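Local atomic coordinates of lombricine kinase (Urechis caupo, PDB entry 3JPZ), a protein that probably catalyses the reversible transfer of a phosphoryl group from ATP to the guanidino compound lombricine, as a member of the ATP:guanido phosphotransferase family. Residues I118-G123 and E238-G243; L274-R279 and R334-L339; N245-Q250 and R256-N261; G203-N208 and F212-N217. One frame throughout, in Å; residues are numbered along the deposited sequence. Where two conformers were deposited one is given.

All four contacts gather round the large antiparallel sheet of the catalytic domain. Helix 233-252 serves interactions 1 and 3, whose centres lie about 11 Å apart. Interaction 1 touches interaction 2, also about 11 Å away between centres: T120 OG1 lies 2.6 Å from T276 O, probably hydrogen-bonded. Interaction 4 meets the same helix through F212, whose CZ is 3.7 Å from G243 CA of interaction 1. Its I214 reaches I247 of interaction 3. R119 and R279, both ADP-binding, sit on neighbouring strands, with R119 N 2.8 Å from R279 O. The nucleotide site, unfilled here, adjoins interactions 1 and 2, and interaction 4 through W215, whose side chain is about 4 Å from that of ADP-binding R223.

Interaction 1: residues I118-G123 and E238-G243; sequences IRTGRG and ERFGRG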
loop_
_atom_site.group_PDB
_atom_site.type_symbol
_atom_site.label_atom_id
_atom_site.label_comp_id
_atom_site.label_asym_id
_atom_site.label_seq_id
_atom_site.Cartn_x
_atom_site.Cartn_y
_atom_site.Cartn_z
ATOM N N ILE A 118 14.128 0.491 26.940
ATOM C CA ILE A 118 14.814 -0.517 26.160
ATOM C C ILE A 118 13.733 -1.276 25.420
ATOM O O ILE A 118 12.766 -1.723 26.029
ATOM C CB ILE A 118 15.583 -1.495 27.057
ATOM C CG1 ILE A 118 16.575 -0.744 27.937
ATOM C CG2 ILE A 118 16.297 -2.540 26.206
ATOM C CD1 ILE A 118 17.234 -1.628 28.974
ATOM N N ARG A 119 13.890 -1.428 24.113
ATOM C CA ARG A 119 12.856 -2.054 23.311
ATOM C C ARG A 119 13.441 -3.186 22.485
ATOM O O ARG A 119 14.617 -3.184 22.131
ATOM C CB ARG A 119 12.160 -1.026 22.412
ATOM C CG ARG A 119 12.838 -0.762 21.077
ATOM C CD ARG A 119 12.008 -1.269 19.904
ATOM N NE ARG A 119 12.723 -1.142 18.635
ATOM C CZ ARG A 119 12.642 -0.095 17.818
ATOM N NH1 ARG A 119 13.341 -0.082 16.690
ATOM N NH2 ARG A 119 11.865 0.938 18.116
ATOM N N THR A 120 12.618 -4.181 22.218
ATOM C CA THR A 120 12.989 -5.199 21.265
ATOM C C THR A 120 11.721 -5.658 20.591
ATOM O O THR A 120 10.642 -5.150 20.877
ATOM C CB THR A 120 13.694 -6.391 21.933
ATOM O OG1 THR A 120 14.292 -7.214 20.920
ATOM C CG2 THR A 120 12.703 -7.213 22.753
ATOM N N GLY A 121 11.858 -6.607 19.681
ATOM C CA GLY A 121 10.707 -7.194 19.041
ATOM C C GLY A 121 10.833 -8.695 19.136
ATOM O O GLY A 121 11.925 -9.236 19.271
ATOM N N ARG A 122 9.703 -9.371 19.055
ATOM C CA ARG A 122 9.695 -10.818 19.038
ATOM C C ARG A 122 8.714 -11.280 17.980
ATOM O O ARG A 122 7.656 -10.677 17.802
ATOM C CB ARG A 122 9.308 -11.361 20.409
ATOM C CG ARG A 122 10.373 -11.122 21.477
ATOM C CD ARG A 122 11.625 -11.932 21.195
ATOM N NE ARG A 122 12.638 -11.777 22.234
ATOM C CZ ARG A 122 13.566 -10.824 22.241
ATOM N NH1 ARG A 122 13.617 -9.939 21.261
ATOM N NH2 ARG A 122 14.452 -10.756 23.227
ATOM N N GLY A 123 9.099 -12.321 17.253
ATOM C CA GLY A 123 8.172 -13.051 16.410
ATOM C C GLY A 123 7.705 -14.301 17.136
ATOM O O GLY A 123 8.399 -14.807 18.016
ATOM N N GLU A 238 16.138 -4.845 33.870
ATOM C CA GLU A 238 15.759 -5.947 34.754
ATOM C C GLU A 238 14.326 -6.358 34.489
ATOM O O GLU A 238 14.006 -7.545 34.437
ATOM C CB GLU A 238 15.901 -5.542 36.225
ATOM C CG GLU A 238 15.706 -6.703 37.212
ATOM C CD GLU A 238 14.244 -7.110 37.418
ATOM O OE1 GLU A 238 13.335 -6.253 37.280
ATOM O OE2 GLU A 238 14.010 -8.298 37.742
ATOM N N ARG A 239 13.464 -5.361 34.352
ATOM C CA ARG A 239 12.057 -5.584 34.059
ATOM C C ARG A 239 11.929 -6.105 32.637
ATOM O O ARG A 239 11.151 -7.000 32.357
ATOM C CB ARG A 239 11.278 -4.276 34.231
ATOM C CG ARG A 239 9.861 -4.291 33.677
ATOM C CD ARG A 239 9.082 -3.061 34.131
ATOM N NE ARG A 239 8.892 -3.046 35.579
ATOM C CZ ARG A 239 9.525 -2.232 36.418
ATOM N NH1 ARG A 239 10.395 -1.337 35.959
ATOM N NH2 ARG A 239 9.280 -2.307 37.719
ATOM N N PHE A 240 12.714 -5.522 31.746
ATOM C CA PHE A 240 12.751 -5.914 30.352
ATOM C C PHE A 240 12.936 -7.428 30.194
ATOM O O PHE A 240 12.122 -8.106 29.575
ATOM C CB PHE A 240 13.903 -5.153 29.696
ATOM C CG PHE A 240 14.084 -5.427 28.243
ATOM C CD1 PHE A 240 13.299 -4.784 27.295
ATOM C CD2 PHE A 240 15.082 -6.287 27.814
ATOM C CE1 PHE A 240 13.490 -5.019 25.941
ATOM C CE2 PHE A 240 15.276 -6.521 26.471
ATOM C CZ PHE A 240 14.473 -5.885 25.529
ATOM N N GLY A 241 14.016 -7.951 30.764
ATOM C CA GLY A 241 14.331 -9.362 30.649
ATOM C C GLY A 241 13.385 -10.229 31.458
ATOM O O GLY A 241 13.036 -11.330 31.052
ATOM N N ARG A 242 12.978 -9.730 32.616
ATOM C CA ARG A 242 12.027 -10.446 33.451
ATOM C C ARG A 242 10.712 -10.620 32.696
ATOM O O ARG A 242 10.122 -11.699 32.688
ATOM C CB ARG A 242 11.797 -9.684 34.756
ATOM C CG ARG A 242 10.730 -10.296 35.649
ATOM C CD ARG A 242 10.927 -9.880 37.100
ATOM N NE ARG A 242 11.015 -8.429 37.249
ATOM C CZ ARG A 242 9.969 -7.613 37.230
ATOM N NH1 ARG A 242 8.751 -8.104 37.056
ATOM N NH2 ARG A 242 10.141 -6.306 37.378
ATOM N N GLY A 243 10.269 -9.552 32.044
ATOM C CA GLY A 243 9.033 -9.578 31.286
ATOM C C GLY A 243 9.122 -10.484 30.070
ATOM O O GLY A 243 8.201 -11.245 29.779
#
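F240 reaches from helix 238-243 to strand 118-122 and meets I118 and T120. Its CG lies anti to the backbone N (chi1 -180°), which carries the ring out from the helix toward the strand. From CG onward, I118 CG2 sits over one face of the ring. This methyl stands 3.8 Å from the F240 ring centroid and 11° off the ring normal, a CH-pi contact. CD1 lies 3.4 Å from I118 O, and CE1 is equally close to that oxygen. CE1 also passes the carbonyl carbon of R119. At the tip, CZ is 3.6 Å from T120 CG2, with T120 CB close behind. The T120 methyl comes in obliquely. T120 OG1 turns to other partners: R122 NH1 donates to it at 2.8 Å, and it also bonds to T276 O. The same R122 NH1 donates to G121 O at 2.7 Å. The ring thus fills a buried position between helix and sheet. The axes of the short segments 118-122 and 238-243 approach to 9.3 Å, with 24° between their N-to-C directions. I118 also packs on V236 and F237 of the helix and A280 of strand 279-285, while T120 touches L244.

Interaction 2: residues L274-R279 and R334-L339; sequences LGTGLR and REFVQL
L278 and F336 provide the main apolar contact between the loop 274-279 and helix 334-339. L278 CD2 lies 3.6 Å from F336 CB, and the two side chains run past each other in opposite directions. With CG of L278 anti to its backbone N (chi1 -173°), the branch extends toward the helix. The same methyl is 4.3 Å from V337 CG2, a looser contact. L278 also packs on I118 and F240, so the apolar cluster continues into interaction 1.

T276 packs against the F336 ring. Its OG1 is 3.6 Å from F336 CE1, approaching the ring obliquely. CG2 lies at the ring edge, near its plane, 3.9 Å from F336 CD1. T276 OG1 is hydrogen-bonded to R328 O. It also accepts from L278 N in an ST turn, although that nitrogen is less surely placed.

Backbone bonding shapes the loop. L274 to G277 form a type II' beta turn, with G277 N bonded to L274 O at 3.3 Å.

The chemistry is a buried apolar seam with one hydroxyl satisfied beside a ring. Dispersion joins the helix to the loop just before R279, an ADP-binding residue, while the type II' turn and the bond from T276 OG1 to R328 O help to shape the loop.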
loop_
_atom_site.group_PDB
_atom_site.type_symbol
_atom_site.label_atom_id
_atom_site.label_comp_id
_atom_site.label_asym_id
_atom_site.label_seq_id
_atom_site.Cartn_x
_atom_site.Cartn_y
_atom_site.Cartn_z
ATOM N N LEU A 274 17.757 -7.605 13.509
ATOM C CA LEU A 274 18.139 -8.957 13.903
ATOM C C LEU A 274 19.050 -8.965 15.124
ATOM O O LEU A 274 19.500 -7.916 15.588
ATOM C CB LEU A 274 18.827 -9.667 12.742
ATOM C CG LEU A 274 17.857 -10.212 11.702
ATOM C CD1 LEU A 274 18.622 -10.712 10.491
ATOM C CD2 LEU A 274 16.997 -11.319 12.316
ATOM N N GLY A 275 19.308 -10.164 15.633
ATOM C CA GLY A 275 20.227 -10.358 16.740
ATOM C C GLY A 275 19.544 -10.068 18.060
ATOM O O GLY A 275 18.958 -10.961 18.666
ATOM N N THR A 276 19.630 -8.819 18.504
ATOM C CA THR A 276 18.905 -8.369 19.698
ATOM C C THR A 276 17.678 -7.556 19.354
ATOM O O THR A 276 16.785 -7.394 20.190
ATOM C CB THR A 276 19.736 -7.434 20.565
ATOM O OG1 THR A 276 20.144 -6.291 19.791
ATOM C CG2 THR A 276 20.944 -8.158 21.170
ATOM N N GLY A 277 17.648 -7.004 18.141
ATOM C CA GLY A 277 16.646 -6.010 17.807
ATOM C C GLY A 277 16.491 -5.050 18.971
ATOM O O GLY A 277 15.420 -4.509 19.209
ATOM N N LEU A 278 17.577 -4.826 19.702
ATOM C CA LEU A 278 17.495 -4.070 20.946
ATOM C C LEU A 278 17.758 -2.586 20.752
ATOM O O LEU A 278 18.809 -2.187 20.250
ATOM C CB LEU A 278 18.493 -4.586 21.973
ATOM C CG LEU A 278 18.287 -3.903 23.329
ATOM C CD1 LEU A 278 17.799 -4.906 24.357
ATOM C CD2 LEU A 278 19.546 -3.229 23.810
ATOM N N ARG A 279 16.810 -1.771 21.198
ATOM C CA ARG A 279 16.988 -0.331 21.210
ATOM C C ARG A 279 16.931 0.142 22.647
ATOM O O ARG A 279 15.854 0.296 23.218
ATOM C CB ARG A 279 15.910 0.370 20.394
ATOM C CG ARG A 279 16.233 1.822 20.129
ATOM C CD ARG A 279 15.071 2.583 19.520
ATOM N NE ARG A 279 15.494 3.909 19.073
ATOM C CZ ARG A 279 15.474 5.004 19.828
ATOM N NH1 ARG A 279 15.042 4.951 21.077
ATOM N NH2 ARG A 279 15.882 6.162 19.328
ATOM N N ARG A 334 22.465 -7.467 26.961
ATOM C CA ARG A 334 23.117 -6.933 28.141
ATOM C C ARG A 334 24.283 -6.045 27.723
ATOM O O ARG A 334 24.468 -4.972 28.270
ATOM C CB ARG A 334 23.579 -8.067 29.053
ATOM C CG ARG A 334 24.177 -7.616 30.374
ATOM C CD ARG A 334 25.656 -7.319 30.258
ATOM N NE ARG A 334 26.388 -8.485 29.779
ATOM C CZ ARG A 334 27.706 -8.545 29.622
ATOM N NH1 ARG A 334 28.472 -7.502 29.908
ATOM N NH2 ARG A 334 28.257 -9.662 29.173
ATOM N N GLU A 335 25.048 -6.481 26.731
ATOM C CA GLU A 335 26.195 -5.701 26.265
ATOM C C GLU A 335 25.798 -4.366 25.642
ATOM O O GLU A 335 26.496 -3.364 25.814
ATOM C CB GLU A 335 27.030 -6.505 25.267
ATOM C CG GLU A 335 27.922 -7.552 25.928
ATOM C CD GLU A 335 28.778 -8.320 24.932
ATOM O OE1 GLU A 335 28.279 -8.660 23.837
ATOM O OE2 GLU A 335 29.953 -8.591 25.252
ATOM N N PHE A 336 24.686 -4.345 24.918
ATOM C CA PHE A 336 24.241 -3.116 24.281
ATOM C C PHE A 336 23.810 -2.098 25.315
ATOM O O PHE A 336 24.077 -0.901 25.167
ATOM C CB PHE A 336 23.100 -3.387 23.305
ATOM C CG PHE A 336 23.565 -3.734 21.929
ATOM C CD1 PHE A 336 23.182 -4.914 21.332
ATOM C CD2 PHE A 336 24.396 -2.872 21.230
ATOM C CE1 PHE A 336 23.607 -5.229 20.058
ATOM C CE2 PHE A 336 24.830 -3.184 19.955
ATOM C CZ PHE A 336 24.428 -4.364 19.368
ATOM N N VAL A 337 23.123 -2.575 26.346
ATOM C CA VAL A 337 22.764 -1.740 27.479
ATOM C C VAL A 337 24.024 -1.199 28.148
ATOM O O VAL A 337 24.040 -0.054 28.592
ATOM C CB VAL A 337 21.940 -2.516 28.538
ATOM C CG1 VAL A 337 21.566 -1.600 29.689
ATOM C CG2 VAL A 337 20.696 -3.119 27.914
ATOM N N GLN A 338 25.073 -2.020 28.221
ATOM C CA GLN A 338 26.327 -1.591 28.832
ATOM C C GLN A 338 27.018 -0.550 27.965
ATOM O O GLN A 338 27.617 0.404 28.477
ATOM C CB GLN A 338 27.268 -2.769 29.063
ATOM C CG GLN A 338 28.485 -2.371 29.860
ATOM C CD GLN A 338 28.108 -1.850 31.214
ATOM O OE1 GLN A 338 27.459 -2.548 31.983
ATOM N NE2 GLN A 338 28.500 -0.606 31.516
ATOM N N LEU A 339 26.920 -0.739 26.652
ATOM C CA LEU A 339 27.487 0.200 25.690
ATOM C C LEU A 339 26.787 1.550 25.801
ATOM O O LEU A 339 27.418 2.599 25.678
ATOM C CB LEU A 339 27.364 -0.345 24.261
ATOM C CG LEU A 339 27.721 0.659 23.156
ATOM C CD1 LEU A 339 29.207 0.988 23.197
ATOM C CD2 LEU A 339 27.328 0.129 21.790
#

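Interaction 3: residues N245-Q250 and R256-N261; sequences NAIAEQ and REYMWN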
loop_
_atom_site.group_PDB
_atom_site.type_symbol
_atom_site.label_atom_id
_atom_site.label_comp_id
_atom_site.label_asym_id
_atom_site.label_seq_id
_atom_site.Cartn_x
_atom_site.Cartn_y
_atom_site.Cartn_z
ATOM N N ASN A 245 11.120 -13.071 29.437
ATOM C CA ASN A 245 11.193 -14.472 29.849
ATOM C C ASN A 245 9.857 -14.967 30.387
ATOM O O ASN A 245 9.481 -16.121 30.181
ATOM C CB ASN A 245 12.282 -14.662 30.911
ATOM C CG ASN A 245 13.695 -14.575 30.336
ATOM O OD1 ASN A 245 13.905 -14.731 29.136
ATOM N ND2 ASN A 245 14.671 -14.337 31.202
ATOM N N ALA A 246 9.148 -14.087 31.081
ATOM C CA ALA A 246 7.891 -14.444 31.718
ATOM C C ALA A 246 6.802 -14.658 30.670
ATOM O O ALA A 246 5.997 -15.583 30.759
ATOM C CB ALA A 246 7.482 -13.362 32.701
ATOM N N ILE A 247 6.792 -13.789 29.669
ATOM C CA ILE A 247 5.845 -13.880 28.576
ATOM C C ILE A 247 6.071 -15.175 27.824
ATOM O O ILE A 247 5.123 -15.851 27.423
ATOM C CB ILE A 247 6.038 -12.700 27.607
ATOM C CG1 ILE A 247 5.559 -11.401 28.257
ATOM C CG2 ILE A 247 5.298 -12.946 26.296
ATOM C CD1 ILE A 247 5.984 -10.151 27.496
ATOM N N ALA A 248 7.342 -15.512 27.636
ATOM C CA ALA A 248 7.713 -16.733 26.945
ATOM C C ALA A 248 7.234 -17.948 27.735
ATOM O O ALA A 248 6.734 -18.906 27.158
ATOM C CB ALA A 248 9.217 -16.796 26.759
ATOM N N GLU A 249 7.384 -17.900 29.056
ATOM C CA GLU A 249 7.069 -19.056 29.885
ATOM C C GLU A 249 5.585 -19.353 29.777
ATOM O O GLU A 249 5.176 -20.510 29.680
ATOM C CB GLU A 249 7.449 -18.812 31.345
ATOM C CG GLU A 249 7.955 -20.050 32.064
ATOM C CD GLU A 249 8.036 -19.865 33.567
ATOM O OE1 GLU A 249 8.056 -18.704 34.030
ATOM O OE2 GLU A 249 8.076 -20.883 34.288
ATOM N N GLN A 250 4.777 -18.300 29.794
ATOM C CA GLN A 250 3.349 -18.446 29.566
ATOM C C GLN A 250 3.102 -19.032 28.184
ATOM O O GLN A 250 2.238 -19.889 28.005
ATOM C CB GLN A 250 2.650 -17.096 29.698
ATOM C CG GLN A 250 2.697 -16.531 31.098
ATOM C CD GLN A 250 2.145 -17.499 32.135
ATOM O OE1 GLN A 250 1.227 -18.269 31.856
ATOM N NE2 GLN A 250 2.705 -17.462 33.335
ATOM N N ARG A 256 4.205 -22.505 22.228
ATOM C CA ARG A 256 4.708 -21.408 21.412
ATOM C C ARG A 256 6.053 -20.907 21.929
ATOM O O ARG A 256 6.399 -21.104 23.093
ATOM C CB ARG A 256 3.684 -20.273 21.379
ATOM C CG ARG A 256 2.424 -20.588 20.574
ATOM C CD ARG A 256 2.726 -20.787 19.091
ATOM N NE ARG A 256 1.513 -20.889 18.278
ATOM C CZ ARG A 256 1.506 -21.171 16.977
ATOM N NH1 ARG A 256 2.647 -21.384 16.332
ATOM N NH2 ARG A 256 0.356 -21.239 16.320
ATOM N N GLU A 257 6.811 -20.255 21.055
ATOM C CA GLU A 257 8.148 -19.792 21.405
ATOM C C GLU A 257 8.572 -18.652 20.490
ATOM O O GLU A 257 8.155 -18.584 19.331
ATOM C CB GLU A 257 9.138 -20.950 21.281
ATOM C CG GLU A 257 9.187 -21.573 19.890
ATOM C CD GLU A 257 9.875 -22.929 19.884
ATOM O OE1 GLU A 257 10.042 -23.515 20.974
ATOM O OE2 GLU A 257 10.243 -23.413 18.792
ATOM N N TYR A 258 9.390 -17.744 21.010
ATOM C CA TYR A 258 9.945 -16.683 20.182
ATOM C C TYR A 258 10.734 -17.295 19.029
ATOM O O TYR A 258 11.397 -18.314 19.196
ATOM C CB TYR A 258 10.875 -15.773 20.996
ATOM C CG TYR A 258 10.226 -15.055 22.161
ATOM C CD1 TYR A 258 8.909 -14.625 22.098
ATOM C CD2 TYR A 258 10.953 -14.769 23.311
ATOM C CE1 TYR A 258 8.323 -13.962 23.158
ATOM C CE2 TYR A 258 10.381 -14.100 24.374
ATOM C CZ TYR A 258 9.067 -13.697 24.292
ATOM O OH TYR A 258 8.499 -13.027 25.345
ATOM N N MET A 259 10.669 -16.671 17.857
ATOM C CA MET A 259 11.542 -17.046 16.758
ATOM C C MET A 259 12.963 -16.655 17.106
ATOM O O MET A 259 13.247 -15.486 17.372
ATOM C CB MET A 259 11.150 -16.311 15.479
ATOM C CG MET A 259 9.798 -16.684 14.927
ATOM S SD MET A 259 9.413 -15.599 13.543
ATOM C CE MET A 259 7.671 -15.935 13.337
ATOM N N TRP A 260 13.862 -17.628 17.078
ATOM C CA TRP A 260 15.249 -17.395 17.448
ATOM C C TRP A 260 16.117 -18.504 16.894
ATOM O O TRP A 260 15.796 -19.685 17.038
ATOM C CB TRP A 260 15.386 -17.366 18.971
ATOM C CG TRP A 260 16.801 -17.229 19.454
ATOM C CD1 TRP A 260 17.464 -16.064 19.729
ATOM C CD2 TRP A 260 17.727 -18.292 19.725
ATOM N NE1 TRP A 260 18.741 -16.341 20.154
ATOM C CE2 TRP A 260 18.930 -17.698 20.156
ATOM C CE3 TRP A 260 17.658 -19.686 19.637
ATOM C CZ2 TRP A 260 20.054 -18.448 20.502
ATOM C CZ3 TRP A 260 18.778 -20.432 19.985
ATOM C CH2 TRP A 260 19.956 -19.811 20.413
ATOM N N ASN A 261 17.217 -18.141 16.252
ATOM C CA ASN A 261 18.197 -19.150 15.897
ATOM C C ASN A 261 19.593 -18.706 16.300
ATOM O O ASN A 261 19.833 -17.521 16.560
ATOM C CB ASN A 261 18.098 -19.555 14.413
ATOM C CG ASN A 261 18.638 -18.498 13.471
ATOM O OD1 ASN A 261 19.689 -17.922 13.710
ATOM N ND2 ASN A 261 17.929 -18.262 12.377
#
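Y258 carries the contact from segment 256-261 to helix 245-250, meeting I247 and A248. The walk begins at R256, whose side chain leads away from the helix. It packs on V144 of helix 135-149 and on F3 of the second subunit. E257 comes next. Its CA is 6.3 Å from A248 CA, the nearest such pair between the segments, but its side chain turns from the helix. It forms a salt bridge with R125.

At Y258 the chain sends a ring back against the helix. CG is anti to the carbonyl carbon (chi1 -61°), and the ring extends toward I247 and A248. A248 CB approaches the ring obliquely, 3.8 Å from Y258 CE2 and 4.0 Å from Y258 CZ. I247 comes in at the phenol end. Its CG2 lies at the ring edge, near the ring plane, and 3.3 Å from Y258 OH. I247 CB is 3.4 Å from the same oxygen. The two side chains cross at about a right angle. The hydroxyl is hydrogen-bonded to L244 O, one turn before A248 on the helix, so its polar end is satisfied among apolar neighbours.

Helix 233-252 ends and the chain turns back. The returning chain touches the helix through Y258 and then diverges from it into a small antiparallel sheet, where 260-261 pairs with 265-266. I247 also packs on M222, F212 and I214 of the large sheet, and on L149.

M259 then bonds through its backbone to G123 and L267. W260 opens the short strand, where its ring meets that of Y266. N261 OD1 accepts from L264 N.

Interaction 4: residues G203-N208 and F212-N217; sequences GIWHNN and FLIWIN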
loop_
_atom_site.group_PDB
_atom_site.type_symbol
_atom_site.label_atom_id
_atom_site.label_comp_id
_atom_site.label_asym_id
_atom_site.label_seq_id
_atom_site.Cartn_x
_atom_site.Cartn_y
_atom_site.Cartn_z
ATOM N N GLY A 203 -3.034 -4.257 18.888
ATOM C CA GLY A 203 -3.367 -3.807 20.222
ATOM C C GLY A 203 -2.204 -3.283 21.026
ATOM O O GLY A 203 -1.039 -3.437 20.664
ATOM N N ILE A 204 -2.552 -2.652 22.138
ATOM C CA ILE A 204 -1.586 -2.117 23.067
ATOM C C ILE A 204 -1.863 -2.707 24.433
ATOM O O ILE A 204 -2.967 -2.584 24.954
ATOM C CB ILE A 204 -1.711 -0.596 23.163
ATOM C CG1 ILE A 204 -1.495 0.041 21.785
ATOM C CG2 ILE A 204 -0.729 -0.056 24.187
ATOM C CD1 ILE A 204 -1.937 1.491 21.704
ATOM N N TRP A 205 -0.863 -3.365 25.002
ATOM C CA TRP A 205 -0.935 -3.853 26.366
ATOM C C TRP A 205 0.086 -3.083 27.175
ATOM O O TRP A 205 1.108 -2.658 26.645
ATOM C CB TRP A 205 -0.608 -5.342 26.414
ATOM C CG TRP A 205 -0.684 -5.959 27.785
ATOM C CD1 TRP A 205 -1.744 -6.637 28.319
ATOM C CD2 TRP A 205 0.343 -5.974 28.786
ATOM N NE1 TRP A 205 -1.442 -7.067 29.587
ATOM C CE2 TRP A 205 -0.167 -6.675 29.898
ATOM C CE3 TRP A 205 1.644 -5.462 28.851
ATOM C CZ2 TRP A 205 0.572 -6.869 31.057
ATOM C CZ3 TRP A 205 2.373 -5.660 30.001
ATOM C CH2 TRP A 205 1.838 -6.356 31.089
ATOM N N HIS A 206 -0.195 -2.880 28.454
ATOM C CA HIS A 206 0.822 -2.381 29.363
ATOM C C HIS A 206 0.431 -2.674 30.793
ATOM O O HIS A 206 -0.743 -2.898 31.096
ATOM C CB HIS A 206 1.071 -0.879 29.163
ATOM C CG HIS A 206 -0.062 -0.005 29.597
ATOM N ND1 HIS A 206 -0.244 0.385 30.905
ATOM C CD2 HIS A 206 -1.060 0.577 28.890
ATOM C CE1 HIS A 206 -1.310 1.160 30.989
ATOM N NE2 HIS A 206 -1.825 1.291 29.780
ATOM N N ASN A 207 1.425 -2.679 31.671
ATOM C CA ASN A 207 1.183 -2.890 33.085
ATOM C C ASN A 207 0.647 -1.625 33.730
ATOM O O ASN A 207 0.653 -0.554 33.123
ATOM C CB ASN A 207 2.465 -3.341 33.790
ATOM C CG ASN A 207 3.582 -2.320 33.688
ATOM O OD1 ASN A 207 3.396 -1.214 33.175
ATOM N ND2 ASN A 207 4.755 -2.693 34.176
ATOM N N ASN A 208 0.194 -1.756 34.969
ATOM C CA ASN A 208 -0.425 -0.653 35.689
ATOM C C ASN A 208 0.524 0.515 35.952
ATOM O O ASN A 208 0.102 1.672 35.942
ATOM C CB ASN A 208 -0.999 -1.174 37.003
ATOM C CG ASN A 208 -2.052 -2.239 36.783
ATOM O OD1 ASN A 208 -2.545 -2.406 35.671
ATOM N ND2 ASN A 208 -2.398 -2.967 37.838
ATOM N N PHE A 212 6.024 -1.058 31.402
ATOM C CA PHE A 212 6.175 -2.177 30.486
ATOM C C PHE A 212 5.045 -2.120 29.480
ATOM O O PHE A 212 3.873 -2.221 29.836
ATOM C CB PHE A 212 6.152 -3.504 31.246
ATOM C CG PHE A 212 6.836 -4.626 30.522
ATOM C CD1 PHE A 212 8.177 -4.539 30.190
ATOM C CD2 PHE A 212 6.137 -5.773 30.179
ATOM C CE1 PHE A 212 8.805 -5.571 29.529
ATOM C CE2 PHE A 212 6.760 -6.808 29.518
ATOM C CZ PHE A 212 8.093 -6.709 29.190
ATOM N N LEU A 213 5.412 -1.958 28.216
ATOM C CA LEU A 213 4.461 -1.675 27.152
ATOM C C LEU A 213 4.603 -2.714 26.050
ATOM O O LEU A 213 5.700 -3.078 25.666
ATOM C CB LEU A 213 4.707 -0.275 26.596
ATOM C CG LEU A 213 4.046 0.061 25.258
ATOM C CD1 LEU A 213 2.528 0.196 25.404
ATOM C CD2 LEU A 213 4.668 1.342 24.712
ATOM N N ILE A 214 3.479 -3.182 25.538
ATOM C CA ILE A 214 3.471 -4.250 24.561
ATOM C C ILE A 214 2.628 -3.798 23.383
ATOM O O ILE A 214 1.475 -3.431 23.559
ATOM C CB ILE A 214 2.865 -5.530 25.173
ATOM C CG1 ILE A 214 3.727 -6.028 26.338
ATOM C CG2 ILE A 214 2.672 -6.616 24.118
ATOM C CD1 ILE A 214 5.104 -6.514 25.941
ATOM N N TRP A 215 3.208 -3.776 22.189
ATOM C CA TRP A 215 2.430 -3.553 20.968
ATOM C C TRP A 215 2.325 -4.858 20.212
ATOM O O TRP A 215 3.329 -5.516 19.957
ATOM C CB TRP A 215 3.083 -2.553 20.031
ATOM C CG TRP A 215 3.075 -1.149 20.475
ATOM C CD1 TRP A 215 2.401 -0.620 21.526
ATOM C CD2 TRP A 215 3.756 -0.069 19.839
ATOM N NE1 TRP A 215 2.635 0.734 21.597
ATOM C CE2 TRP A 215 3.461 1.095 20.567
ATOM C CE3 TRP A 215 4.585 0.028 18.715
ATOM C CZ2 TRP A 215 3.977 2.348 20.216
ATOM C CZ3 TRP A 215 5.099 1.274 18.371
ATOM C CH2 TRP A 215 4.787 2.414 19.118
ATOM N N ILE A 216 1.116 -5.216 19.827
ATOM C CA ILE A 216 0.905 -6.421 19.051
ATOM C C ILE A 216 0.567 -6.063 17.609
ATOM O O ILE A 216 -0.319 -5.252 17.339
ATOM C CB ILE A 216 -0.205 -7.293 19.668
ATOM C CG1 ILE A 216 0.192 -7.712 21.084
ATOM C CG2 ILE A 216 -0.470 -8.526 18.804
ATOM C CD1 ILE A 216 -0.820 -8.582 21.771
ATOM N N ASN A 217 1.318 -6.655 16.690
ATOM C CA ASN A 217 0.985 -6.643 15.279
ATOM C C ASN A 217 1.041 -5.248 14.664
ATOM O O ASN A 217 0.322 -4.950 13.718
ATOM C CB ASN A 217 -0.368 -7.338 15.049
ATOM C CG ASN A 217 -0.257 -8.861 15.142
ATOM O OD1 ASN A 217 0.758 -9.438 14.759
ATOM N ND2 ASN A 217 -1.286 -9.510 15.660
#
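W205 and I214 pair across the beta hairpin of strands 203-207 and 212-216, part of the large antiparallel sheet. They form a hydrogen-bonded pair: W205 N to I214 O and I214 N to W205 O are both 2.7 Å. The side chains lie side by side, pointing the same way, and W205 CE3 is 3.3 Å from I214 CG1. W205 CG is anti to its backbone N (chi1 -179°), which extends the indole along the strand pair until CZ3 meets the edge of the F212 ring, 3.8 Å from CD2. This buried side faces helices 135-149 and 233-252, where L149 and I247 cover I214. Packing is also tight at one point on the other face, where I204 CG2 presses on L213 CD1 at 3.5 Å, closer than usual for two carbons.

The looser part of that face lies beside W215, which is partly exposed. There I204 CG1 and W215 CD1 are 4.0 Å apart. W215 NE1 is bonded to F179 O.

Near the turn, N207 closes the hairpin. Its backbone N donates to F212 O, in the carbonyl plane, and its ND2 is bonded to D155 O. F212 N reaches N207 OD1 at 3.2 Å, from above the amide carbonyl plane.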